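Local structure of glutathione s-transferase (Haemonchus contortus, 2WS2) at residues L6-F9 / G13-E16; A25-E30 / R73-A78; E37-H42 / G49-L54; M163-H168 / E197-S202. The protein probably catalyses the conjugation of glutathione with electrophilic substrates, as a sigma-family glutathione transferase that has also been called Nu-class. All coordinates share one frame; numbering follows the deposited sequence.

Interaction 1: residues L6-F9 / G13-E16; sequences LTYF and GAAE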
loop_
_atom_site.group_PDB
_atom_site.type_symbol
_atom_site.label_atom_id
_atom_site.label_comp_id
_atom_site.label_asym_id
_atom_site.label_seq_id
_atom_site.Cartn_x
_atom_site.Cartn_y
_atom_site.Cartn_z
ATOM N N LEU A 6 -0.062 -20.906 -0.932
ATOM C CA LEU A 6 -0.276 -19.690 -1.654
ATOM C C LEU A 6 -1.212 -19.993 -2.825
ATOM O O LEU A 6 -1.016 -20.974 -3.574
ATOM C CB LEU A 6 1.077 -19.114 -2.133
ATOM C CG LEU A 6 1.038 -17.794 -2.907
ATOM C CD1 LEU A 6 0.707 -16.601 -1.982
ATOM C CD2 LEU A 6 2.356 -17.552 -3.552
ATOM N N THR A 7 -2.247 -19.179 -2.950
ATOM C CA THR A 7 -3.207 -19.318 -4.024
ATOM C C THR A 7 -3.191 -18.074 -4.854
ATOM O O THR A 7 -3.442 -16.981 -4.354
ATOM C CB THR A 7 -4.666 -19.622 -3.493
ATOM O OG1 THR A 7 -4.666 -20.824 -2.731
ATOM C CG2 THR A 7 -5.611 -19.818 -4.633
ATOM N N TYR A 8 -2.865 -18.242 -6.141
ATOM C CA TYR A 8 -2.868 -17.167 -7.080
ATOM C C TYR A 8 -3.115 -17.741 -8.483
ATOM O O TYR A 8 -3.197 -18.951 -8.647
ATOM C CB TYR A 8 -1.543 -16.351 -6.973
ATOM C CG TYR A 8 -1.566 -15.077 -7.760
ATOM C CD1 TYR A 8 -2.484 -14.090 -7.474
ATOM C CD2 TYR A 8 -0.657 -14.856 -8.819
ATOM C CE1 TYR A 8 -2.549 -12.948 -8.225
ATOM C CE2 TYR A 8 -0.694 -13.690 -9.561
ATOM C CZ TYR A 8 -1.619 -12.742 -9.261
ATOM O OH TYR A 8 -1.678 -11.589 -9.989
ATOM N N PHE A 9 -3.319 -16.875 -9.466
ATOM C CA PHE A 9 -3.382 -17.312 -10.858
ATOM C C PHE A 9 -2.024 -17.854 -11.306
ATOM O O PHE A 9 -1.029 -17.688 -10.611
ATOM C CB PHE A 9 -3.874 -16.166 -11.748
ATOM C CG PHE A 9 -5.212 -15.641 -11.324
ATOM C CD1 PHE A 9 -5.357 -14.340 -10.866
ATOM C CD2 PHE A 9 -6.327 -16.475 -11.348
ATOM C CE1 PHE A 9 -6.604 -13.860 -10.461
ATOM C CE2 PHE A 9 -7.568 -16.018 -10.923
ATOM C CZ PHE A 9 -7.712 -14.708 -10.494
ATOM N N GLY A 13 2.813 -11.772 -11.421
ATOM C CA GLY A 13 1.806 -10.817 -10.996
ATOM C C GLY A 13 1.991 -10.358 -9.575
ATOM O O GLY A 13 3.090 -9.958 -9.182
ATOM N N ALA A 14 0.901 -10.445 -8.807
ATOM C CA ALA A 14 0.849 -9.907 -7.442
ATOM C C ALA A 14 1.334 -10.945 -6.420
ATOM O O ALA A 14 1.280 -10.725 -5.212
ATOM C CB ALA A 14 -0.594 -9.473 -7.115
ATOM N N ALA A 15 1.797 -12.095 -6.878
ATOM C CA ALA A 15 2.218 -13.104 -5.920
ATOM C C ALA A 15 3.704 -13.438 -6.045
ATOM O O ALA A 15 4.235 -14.255 -5.290
ATOM C CB ALA A 15 1.367 -14.348 -6.072
ATOM N N GLU A 16 4.373 -12.792 -6.992
ATOM C CA GLU A 16 5.773 -13.163 -7.297
ATOM C C GLU A 16 6.704 -12.874 -6.127
ATOM O O GLU A 16 7.411 -13.775 -5.647
ATOM C CB GLU A 16 6.252 -12.519 -8.619
ATOM C CG GLU A 16 7.642 -13.036 -9.150
ATOM C CD GLU A 16 7.744 -14.557 -9.270
ATOM O OE1 GLU A 16 6.702 -15.261 -9.330
ATOM O OE2 GLU A 16 8.886 -15.075 -9.308
#

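Interaction 2: residues A25-E30 / R73-A78; sequences AGQDYE and RKFGYA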
loop_
_atom_site.group_PDB
_atom_site.type_symbol
_atom_site.label_atom_id
_atom_site.label_comp_id
_atom_site.label_asym_id
_atom_site.label_seq_id
_atom_site.Cartn_x
_atom_site.Cartn_y
_atom_site.Cartn_z
ATOM N N ALA A 25 13.967 -17.718 1.998
ATOM C CA ALA A 25 13.879 -18.247 3.339
ATOM C C ALA A 25 14.222 -19.714 3.451
ATOM O O ALA A 25 14.145 -20.261 4.558
ATOM C CB ALA A 25 12.471 -18.042 3.864
ATOM N N GLY A 26 14.582 -20.352 2.326
ATOM C CA GLY A 26 14.558 -21.814 2.208
ATOM C C GLY A 26 13.232 -22.451 2.641
ATOM O O GLY A 26 13.224 -23.550 3.174
ATOM N N GLN A 27 12.098 -21.785 2.399
ATOM C CA GLN A 27 10.830 -22.246 3.043
ATOM C C GLN A 27 9.840 -22.979 2.119
ATOM O O GLN A 27 9.365 -22.404 1.146
ATOM C CB GLN A 27 10.162 -21.096 3.782
ATOM C CG GLN A 27 8.777 -21.422 4.389
ATOM C CD GLN A 27 8.816 -22.544 5.404
ATOM O OE1 GLN A 27 9.478 -22.455 6.445
ATOM N NE2 GLN A 27 8.125 -23.605 5.110
ATOM N N ASP A 28 9.496 -24.218 2.489
ATOM C CA ASP A 28 8.704 -25.141 1.650
ATOM C C ASP A 28 7.178 -24.996 1.761
ATOM O O ASP A 28 6.569 -25.414 2.765
ATOM C CB ASP A 28 9.122 -26.592 1.912
ATOM C CG ASP A 28 10.534 -26.893 1.418
ATOM O OD1 ASP A 28 11.283 -25.931 1.162
ATOM O OD2 ASP A 28 10.904 -28.085 1.292
ATOM N N TYR A 29 6.593 -24.452 0.691
ATOM C CA TYR A 29 5.186 -24.078 0.613
ATOM C C TYR A 29 4.498 -24.610 -0.638
ATOM O O TYR A 29 5.142 -24.891 -1.683
ATOM C CB TYR A 29 5.064 -22.545 0.629
ATOM C CG TYR A 29 5.370 -21.919 -0.703
ATOM C CD1 TYR A 29 4.356 -21.461 -1.541
ATOM C CD2 TYR A 29 6.685 -21.846 -1.156
ATOM C CE1 TYR A 29 4.655 -20.893 -2.768
ATOM C CE2 TYR A 29 6.986 -21.326 -2.355
ATOM C CZ TYR A 29 6.003 -20.847 -3.167
ATOM O OH TYR A 29 6.391 -20.335 -4.373
ATOM N N GLU A 30 3.178 -24.725 -0.542
ATOM C CA GLU A 30 2.363 -25.128 -1.677
ATOM C C GLU A 30 1.944 -23.917 -2.512
ATOM O O GLU A 30 1.184 -23.068 -2.044
ATOM C CB GLU A 30 1.137 -25.873 -1.150
ATOM C CG GLU A 30 0.314 -26.554 -2.187
ATOM C CD GLU A 30 -0.928 -27.209 -1.589
ATOM O OE1 GLU A 30 -0.860 -27.750 -0.461
ATOM O OE2 GLU A 30 -1.962 -27.206 -2.274
ATOM N N ARG A 73 8.902 -10.351 7.784
ATOM C CA ARG A 73 9.109 -10.199 9.228
ATOM C C ARG A 73 9.459 -11.498 9.906
ATOM O O ARG A 73 10.433 -11.576 10.640
ATOM C CB ARG A 73 7.835 -9.657 9.915
ATOM C CG ARG A 73 7.751 -8.182 9.935
ATOM C CD ARG A 73 6.643 -7.700 10.872
ATOM N NE ARG A 73 6.289 -6.332 10.542
ATOM C CZ ARG A 73 5.363 -5.624 11.171
ATOM N NH1 ARG A 73 4.679 -6.159 12.203
ATOM N NH2 ARG A 73 5.127 -4.388 10.770
ATOM N N LYS A 74 8.665 -12.530 9.675
ATOM C CA LYS A 74 8.902 -13.789 10.385
ATOM C C LYS A 74 10.208 -14.455 9.936
ATOM O O LYS A 74 10.815 -15.183 10.706
ATOM C CB LYS A 74 7.697 -14.757 10.288
ATOM C CG LYS A 74 7.516 -15.468 8.970
ATOM C CD LYS A 74 6.169 -16.196 8.844
ATOM C CE LYS A 74 6.068 -17.404 9.717
ATOM N NZ LYS A 74 4.627 -17.773 9.840
ATOM N N PHE A 75 10.627 -14.176 8.706
ATOM C CA PHE A 75 11.835 -14.782 8.110
ATOM C C PHE A 75 13.150 -13.910 8.125
ATOM O O PHE A 75 14.240 -14.448 8.007
ATOM C CB PHE A 75 11.516 -15.308 6.685
ATOM C CG PHE A 75 10.538 -16.492 6.639
ATOM C CD1 PHE A 75 9.414 -16.450 5.831
ATOM C CD2 PHE A 75 10.756 -17.622 7.396
ATOM C CE1 PHE A 75 8.540 -17.527 5.762
ATOM C CE2 PHE A 75 9.887 -18.704 7.343
ATOM C CZ PHE A 75 8.771 -18.650 6.535
ATOM N N GLY A 76 13.042 -12.590 8.289
ATOM C CA GLY A 76 14.239 -11.711 8.401
ATOM C C GLY A 76 14.613 -10.921 7.145
ATOM O O GLY A 76 15.812 -10.658 6.862
ATOM N N TYR A 77 13.594 -10.508 6.401
ATOM C CA TYR A 77 13.800 -9.799 5.147
ATOM C C TYR A 77 12.903 -8.572 5.054
ATOM O O TYR A 77 12.639 -8.066 3.972
ATOM C CB TYR A 77 13.539 -10.738 3.963
ATOM C CG TYR A 77 14.488 -11.889 3.868
ATOM C CD1 TYR A 77 14.120 -13.164 4.291
ATOM C CD2 TYR A 77 15.766 -11.709 3.343
ATOM C CE1 TYR A 77 14.997 -14.237 4.171
ATOM C CE2 TYR A 77 16.654 -12.760 3.236
ATOM C CZ TYR A 77 16.283 -14.005 3.643
ATOM O OH TYR A 77 17.178 -15.033 3.517
ATOM N N ALA A 78 12.521 -8.053 6.218
ATOM C CA ALA A 78 11.616 -6.905 6.333
ATOM C C ALA A 78 12.364 -5.640 6.719
ATOM O O ALA A 78 11.763 -4.557 6.744
ATOM C CB ALA A 78 10.489 -7.208 7.385
#

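Interaction 3: residues E37-H42 / G49-L54; sequences EEWPKH and GQLPVL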
loop_
_atom_site.group_PDB
_atom_site.type_symbol
_atom_site.label_atom_id
_atom_site.label_comp_id
_atom_site.label_asym_id
_atom_site.label_seq_id
_atom_site.Cartn_x
_atom_site.Cartn_y
_atom_site.Cartn_z
ATOM N N GLU A 37 -10.428 -20.025 -15.455
ATOM C CA GLU A 37 -11.614 -20.830 -15.669
ATOM C C GLU A 37 -12.027 -21.605 -14.411
ATOM O O GLU A 37 -13.192 -21.898 -14.240
ATOM C CB GLU A 37 -11.437 -21.771 -16.880
ATOM C CG GLU A 37 -11.220 -21.079 -18.272
ATOM C CD GLU A 37 -9.904 -20.270 -18.341
ATOM O OE1 GLU A 37 -8.968 -20.662 -17.670
ATOM O OE2 GLU A 37 -9.811 -19.251 -19.048
ATOM N N GLU A 38 -11.056 -21.962 -13.575
ATOM C CA GLU A 38 -11.274 -22.653 -12.310
ATOM C C GLU A 38 -11.679 -21.668 -11.203
ATOM O O GLU A 38 -12.324 -22.057 -10.226
ATOM C CB GLU A 38 -9.963 -23.269 -11.815
ATOM C CG GLU A 38 -9.644 -24.664 -12.185
ATOM C CD GLU A 38 -8.228 -25.040 -11.716
ATOM O OE1 GLU A 38 -7.203 -24.328 -12.044
ATOM O OE2 GLU A 38 -8.164 -26.055 -10.997
ATOM N N TRP A 39 -11.244 -20.418 -11.354
ATOM C CA TRP A 39 -11.279 -19.421 -10.282
ATOM C C TRP A 39 -12.671 -19.222 -9.580
ATOM O O TRP A 39 -12.717 -19.142 -8.364
ATOM C CB TRP A 39 -10.615 -18.105 -10.751
ATOM C CG TRP A 39 -11.029 -16.799 -10.023
ATOM C CD1 TRP A 39 -11.684 -15.756 -10.572
ATOM C CD2 TRP A 39 -10.799 -16.446 -8.642
ATOM N NE1 TRP A 39 -11.886 -14.760 -9.637
ATOM C CE2 TRP A 39 -11.365 -15.162 -8.440
ATOM C CE3 TRP A 39 -10.204 -17.096 -7.558
ATOM C CZ2 TRP A 39 -11.341 -14.500 -7.192
ATOM C CZ3 TRP A 39 -10.188 -16.449 -6.310
ATOM C CH2 TRP A 39 -10.757 -15.156 -6.141
ATOM N N PRO A 40 -13.784 -19.139 -10.336
ATOM C CA PRO A 40 -15.105 -19.003 -9.678
ATOM C C PRO A 40 -15.565 -20.115 -8.738
ATOM O O PRO A 40 -16.515 -19.895 -7.974
ATOM C CB PRO A 40 -16.054 -18.912 -10.867
ATOM C CG PRO A 40 -15.266 -18.199 -11.872
ATOM C CD PRO A 40 -13.893 -18.803 -11.773
ATOM N N LYS A 41 -14.961 -21.307 -8.813
ATOM C CA LYS A 41 -15.249 -22.329 -7.790
ATOM C C LYS A 41 -14.601 -22.065 -6.430
ATOM O O LYS A 41 -15.098 -22.560 -5.427
ATOM C CB LYS A 41 -14.976 -23.759 -8.249
ATOM C CG LYS A 41 -16.137 -24.362 -9.054
ATOM C CD LYS A 41 -15.782 -25.718 -9.658
ATOM C CE LYS A 41 -14.737 -25.594 -10.792
ATOM N NZ LYS A 41 -15.308 -25.125 -12.109
ATOM N N HIS A 42 -13.522 -21.278 -6.397
ATOM C CA HIS A 42 -12.804 -20.975 -5.134
ATOM C C HIS A 42 -12.986 -19.530 -4.656
ATOM O O HIS A 42 -12.650 -19.203 -3.514
ATOM C CB HIS A 42 -11.305 -21.230 -5.307
ATOM C CG HIS A 42 -10.992 -22.524 -5.986
ATOM N ND1 HIS A 42 -11.064 -22.683 -7.354
ATOM C CD2 HIS A 42 -10.604 -23.723 -5.486
ATOM C CE1 HIS A 42 -10.724 -23.920 -7.670
ATOM N NE2 HIS A 42 -10.426 -24.568 -6.556
ATOM N N GLY A 49 -12.622 -12.169 -1.718
ATOM C CA GLY A 49 -13.080 -12.649 -3.035
ATOM C C GLY A 49 -12.046 -12.319 -4.110
ATOM O O GLY A 49 -12.384 -11.954 -5.234
ATOM N N GLN A 50 -10.787 -12.434 -3.702
ATOM C CA GLN A 50 -9.653 -11.878 -4.369
ATOM C C GLN A 50 -8.452 -12.826 -4.192
ATOM O O GLN A 50 -8.398 -13.645 -3.256
ATOM C CB GLN A 50 -9.337 -10.476 -3.799
ATOM C CG GLN A 50 -10.184 -9.339 -4.412
ATOM C CD GLN A 50 -9.926 -7.959 -3.800
ATOM O OE1 GLN A 50 -10.825 -7.110 -3.801
ATOM N NE2 GLN A 50 -8.687 -7.716 -3.296
ATOM N N LEU A 51 -7.506 -12.731 -5.119
ATOM C CA LEU A 51 -6.226 -13.405 -4.935
ATOM C C LEU A 51 -5.112 -12.351 -5.011
ATOM O O LEU A 51 -5.302 -11.305 -5.632
ATOM C CB LEU A 51 -6.053 -14.520 -5.971
ATOM C CG LEU A 51 -6.886 -15.807 -5.888
ATOM C CD1 LEU A 51 -6.507 -16.782 -7.056
ATOM C CD2 LEU A 51 -6.801 -16.522 -4.534
ATOM N N PRO A 52 -3.930 -12.619 -4.418
ATOM C CA PRO A 52 -3.454 -13.829 -3.785
ATOM C C PRO A 52 -3.946 -13.964 -2.367
ATOM O O PRO A 52 -4.338 -12.965 -1.760
ATOM C CB PRO A 52 -1.935 -13.651 -3.811
ATOM C CG PRO A 52 -1.735 -12.202 -3.730
ATOM C CD PRO A 52 -2.900 -11.551 -4.391
ATOM N N VAL A 53 -3.957 -15.194 -1.873
ATOM C CA VAL A 53 -4.294 -15.489 -0.497
ATOM C C VAL A 53 -3.304 -16.480 0.054
ATOM O O VAL A 53 -3.083 -17.544 -0.541
ATOM C CB VAL A 53 -5.683 -16.152 -0.407
ATOM C CG1 VAL A 53 -5.884 -16.778 0.958
ATOM C CG2 VAL A 53 -6.783 -15.122 -0.751
ATOM N N LEU A 54 -2.734 -16.150 1.207
ATOM C CA LEU A 54 -1.959 -17.075 2.006
ATOM C C LEU A 54 -2.737 -17.861 3.091
ATOM O O LEU A 54 -3.550 -17.285 3.841
ATOM C CB LEU A 54 -0.804 -16.340 2.674
ATOM C CG LEU A 54 0.148 -17.324 3.353
ATOM C CD1 LEU A 54 0.962 -18.119 2.267
ATOM C CD2 LEU A 54 1.042 -16.638 4.328
#

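Interaction 4: residues M163-H168 / E197-S202; sequences MGFTEH and ETRPAS. Unlike the reference sequence in segment 163-168: Gly164 (reference Thr).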
loop_
_atom_site.group_PDB
_atom_site.type_symbol
_atom_site.label_atom_id
_atom_site.label_comp_id
_atom_site.label_asym_id
_atom_site.label_seq_id
_atom_site.Cartn_x
_atom_site.Cartn_y
_atom_site.Cartn_z
ATOM N N MET A 163 10.792 -5.781 -11.487
ATOM C CA MET A 163 10.318 -5.017 -12.654
ATOM C C MET A 163 11.324 -4.961 -13.818
ATOM O O MET A 163 11.124 -4.222 -14.801
ATOM C CB MET A 163 9.923 -3.597 -12.236
ATOM C CG MET A 163 11.009 -2.572 -12.317
ATOM S SD MET A 163 10.438 -1.098 -13.183
ATOM C CE MET A 163 9.024 -1.737 -14.103
ATOM N N GLY A 164 12.407 -5.722 -13.691
ATOM C CA GLY A 164 13.340 -5.960 -14.805
ATOM C C GLY A 164 12.786 -6.938 -15.835
ATOM O O GLY A 164 13.387 -7.153 -16.906
ATOM N N PHE A 165 11.613 -7.502 -15.547
ATOM C CA PHE A 165 11.017 -8.433 -16.480
ATOM C C PHE A 165 10.064 -7.778 -17.428
ATOM O O PHE A 165 9.257 -8.439 -18.083
ATOM C CB PHE A 165 10.414 -9.625 -15.758
ATOM C CG PHE A 165 11.446 -10.494 -15.179
ATOM C CD1 PHE A 165 12.329 -11.188 -16.019
ATOM C CD2 PHE A 165 11.632 -10.559 -13.810
ATOM C CE1 PHE A 165 13.353 -11.986 -15.492
ATOM C CE2 PHE A 165 12.647 -11.342 -13.267
ATOM C CZ PHE A 165 13.509 -12.070 -14.113
ATOM N N THR A 166 10.170 -6.471 -17.547
ATOM C CA THR A 166 9.314 -5.829 -18.505
ATOM C C THR A 166 10.184 -5.399 -19.674
ATOM O O THR A 166 9.960 -4.349 -20.230
ATOM C CB THR A 166 8.345 -4.723 -17.876
ATOM O OG1 THR A 166 9.015 -3.475 -17.737
ATOM C CG2 THR A 166 7.844 -5.151 -16.510
ATOM N N GLU A 167 11.132 -6.273 -20.074
ATOM C CA GLU A 167 12.057 -5.978 -21.208
ATOM C C GLU A 167 11.381 -5.855 -22.572
ATOM O O GLU A 167 12.081 -5.785 -23.615
ATOM C CB GLU A 167 13.274 -6.917 -21.281
ATOM C CG GLU A 167 12.981 -8.367 -21.544
ATOM C CD GLU A 167 12.671 -9.139 -20.285
ATOM O OE1 GLU A 167 11.600 -8.912 -19.688
ATOM O OE2 GLU A 167 13.504 -9.981 -19.889
ATOM N N HIS A 168 10.038 -5.854 -22.554
ATOM C CA HIS A 168 9.226 -5.168 -23.560
ATOM C C HIS A 168 9.738 -3.733 -23.699
ATOM O O HIS A 168 9.526 -3.062 -24.729
ATOM C CB HIS A 168 7.755 -5.122 -23.118
ATOM C CG HIS A 168 7.099 -6.469 -23.053
ATOM N ND1 HIS A 168 6.586 -7.102 -24.168
ATOM C CD2 HIS A 168 6.874 -7.304 -22.010
ATOM C CE1 HIS A 168 6.078 -8.271 -23.816
ATOM N NE2 HIS A 168 6.249 -8.425 -22.512
ATOM N N GLU A 197 15.335 -19.234 -12.726
ATOM C CA GLU A 197 15.757 -20.176 -13.780
ATOM C C GLU A 197 14.765 -21.317 -13.939
ATOM O O GLU A 197 14.747 -21.993 -14.953
ATOM C CB GLU A 197 17.088 -20.849 -13.427
ATOM C CG GLU A 197 18.358 -19.995 -13.344
ATOM C CD GLU A 197 19.455 -20.776 -12.624
ATOM O OE1 GLU A 197 20.683 -20.567 -12.854
ATOM O OE2 GLU A 197 19.080 -21.623 -11.801
ATOM N N THR A 198 13.974 -21.571 -12.911
ATOM C CA THR A 198 13.199 -22.784 -12.868
ATOM C C THR A 198 11.739 -22.473 -12.540
ATOM O O THR A 198 10.965 -23.377 -12.209
ATOM C CB THR A 198 13.753 -23.765 -11.821
ATOM O OG1 THR A 198 13.689 -23.154 -10.527
ATOM C CG2 THR A 198 15.219 -24.177 -12.141
ATOM N N ARG A 199 11.377 -21.199 -12.630
ATOM C CA ARG A 199 9.994 -20.816 -12.392
ATOM C C ARG A 199 9.274 -20.764 -13.721
ATOM O O ARG A 199 9.882 -20.436 -14.765
ATOM C CB ARG A 199 9.866 -19.478 -11.632
ATOM C CG ARG A 199 10.239 -18.275 -12.452
ATOM C CD ARG A 199 10.467 -17.009 -11.678
ATOM N NE ARG A 199 10.783 -15.990 -12.670
ATOM C CZ ARG A 199 10.653 -14.689 -12.492
ATOM N NH1 ARG A 199 10.191 -14.206 -11.334
ATOM N NH2 ARG A 199 10.965 -13.872 -13.488
ATOM N N PRO A 200 7.974 -21.096 -13.689
ATOM C CA PRO A 200 7.172 -21.083 -14.884
ATOM C C PRO A 200 7.297 -19.767 -15.637
ATOM O O PRO A 200 7.301 -18.697 -15.027
ATOM C CB PRO A 200 5.762 -21.297 -14.329
ATOM C CG PRO A 200 6.029 -22.306 -13.208
ATOM C CD PRO A 200 7.258 -21.747 -12.561
ATOM N N ALA A 201 7.450 -19.852 -16.961
ATOM C CA ALA A 201 7.391 -18.647 -17.770
ATOM C C ALA A 201 5.929 -18.243 -17.764
ATOM O O ALA A 201 5.064 -19.106 -17.766
ATOM C CB ALA A 201 7.847 -18.921 -19.188
ATOM N N SER A 202 5.662 -16.948 -17.749
ATOM C CA SER A 202 4.313 -16.466 -17.965
ATOM C C SER A 202 4.352 -15.165 -18.728
ATOM O O SER A 202 5.393 -14.523 -18.825
ATOM C CB SER A 202 3.525 -16.313 -16.641
ATOM O OG SER A 202 4.351 -15.898 -15.580
#

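Interaction 1: residues L6-F9 / G13-E16
Tyr8 swings its ring off strand 4-9 toward Ala14 and Ala15 because its CG lies opposite the backbone N, at chi1 -170°. Leu6, two residues back on the same side of the strand, takes the same turn (chi1 -179°) and brings CD2 within 4.2 Å of Ala15 CB. The ring root is packed hardest: Ala15 CB lies 3.4 Å from Tyr8 CD2 and 3.5 Å from Tyr8 CG. Farther along, the backbone of 14-15 passes over one face of the ring, with Ala15 N 4.0 Å above its plane and displaced toward the rim; CD1 of Phe9 lies over the opposite face. At the far end Ala14 N gives its hydrogen to Tyr8 OH, N to OH 3.1 Å, in a nearly straight bond of 173°. In tyrosine-type glutathione transferases a tyrosine at the end of the first strand faces the glutathione sulfur, and Tyr8 occupies a matching place. The Ala14 N-H takes up an acceptor position of the hydroxyl and, together with the Ala15 methyl at the root, holds the ring at both ends, one grip polar and the other apolar, which limits how far it can swing.

Interaction 2: residues A25-E30 / R73-A78
Apolar packing dominates where Ala25, just after helix 16-24, meets Phe75 at the end of helix 64-75. It is a CH-pi contact: Ala25 CB stands 4.0 Å from the centroid of the Phe75 ring, 19° off the ring normal. Its nearest ring atom is Phe75 CG, at 3.7 Å, so the methyl is displaced toward the root of the side chain. Over the opposite face lies CG of Lys74, leaving the ring held between two aliphatic groups.

Gln27 adds a van der Waals contact, mainly through CG, 3.5 Å from Phe75 CZ, with Gln27 OE1 3.9 Å from the same Phe75 CZ. Bent at chi2 (60°), it crosses the Phe75 side chain at about a right angle, amide and ring planes 22° apart. Tyr77 approaches more loosely, its CE1 4.2 Å from Ala25 N.

Among polar groups, Gln27 NE2 reaches Asp28 O in a weak bond, while Arg73 and Tyr77 find partners elsewhere, in Glu85 of the second subunit and Thr154. Gly26, with positive phi, closes helix 16-24 in a Schellman motif. Since no hydrogen bond crosses the contact, the two helix ends of this thioredoxin-like domain are joined here by dispersion and shape, without a directional bond to set their spacing.

Interaction 3: residues E37-H42 / G49-L54
Trp39 packs tightly against Leu51 at one corner of its indole, where CZ3 comes within 3.4 Å of Leu51 CG. The two side chains run antiparallel and overlap alongside each other, so the leucine spreads along the six-membered ring: its CD1 lies 3.7 Å from Trp39 CE3 and its CD2 3.8 Å from Trp39 CZ3. Trp39 CG is opposite its backbone N (chi1 156°, some way from the ideal), which extends the indole from the helix-like turn 37-41 to loop 49-52. There the ring edge meets backbone: Trp39 CZ2 lies 3.4 Å from Gly49 O, and Trp39 CH2 3.7 Å from Gln50 N, both near the indole plane. No hydrogen bond crosses the contact.

The looser side belongs to the polar groups. Gln50 has its CB directed away from 37-42, and its OE1 is hydrogen-bonded to Gln94 of the second subunit, so one residue beside the indole edge serves the dimer. His42 turns back on its own turn, with ND1 giving only a weak bond to Glu38 O, 3.2 Å long.

Beyond the pair, Phe9 of strand 4-9 meets the Trp39 ring edge-to-face, and Met46 touches both Trp39 and Leu51. Leu51 also touches Leu34 of strand 30-34, and the chain then passes through the cis peptide before Pro52, a hallmark of the thioredoxin-like fold of this family, into strand 53-56 alongside strand 4-9.

Interaction 4: residues M163-H168 / E197-S202
Arg199 meets Phe165 through the far end of its side chain alone. From CB, the first torsion places CG between the backbone N and the carbonyl carbon (chi1 71°), and the chain then runs extended through CD to NE, carrying the guanidinium away from the end of helix 190-198. CZ is the first atom to approach the ring: it lies 4.0 Å from Phe165 CE2 and 4.4 Å from the ring centroid, 29° off the ring normal. This is a cation-pi contact, but an off-centre one. NH2 goes farthest, standing over one face and displaced toward the rim, nearest Phe165 CE2 at 3.0 Å and Phe165 CZ at 3.2 Å. The 3.0 Å approach is shorter than normal for such a pair, and is doubtful in detail. The guanidinium is neither flat on the ring nor upright, its plane being inclined 52° to it, and the two side chains arrive from opposite directions.

NH1 has other business: it forms salt bridges with Glu16 OE2 and Glu162 OE2. Arg187 makes a further cation-pi contact with Phe165, so two cations share this ring. The division of labour follows from the chemistry: carboxylates gather at NH1 and would offset the charge of Arg199, while the aromatic face receives NH2, so the guanidinium probably ties the C-terminal segment to the loop after helix 155-162 by electrostatics and polarisation, without a hydrogen bond between the two segments.

Overall arrangement
Strand 4-9 is the common element of the first three contacts. Leu6 N and Glu30 O, 2.7 Å apart, connect interaction 1 to interaction 2, while Thr7 N and Val53 O, 3.0 Å apart, connect it to interaction 3. Interactions 1 and 3 have centres about 10 Å apart, on the side of the domain where relatives bind glutathione. Interaction 4 lies about 14 Å from interaction 1, centre to centre, in the C-terminal domain, yet Glu16 OE2 and Arg199 NH1 form a 2.6 Å salt bridge between them. Interactions 2 and 3, about 23 Å apart by centres, do not touch.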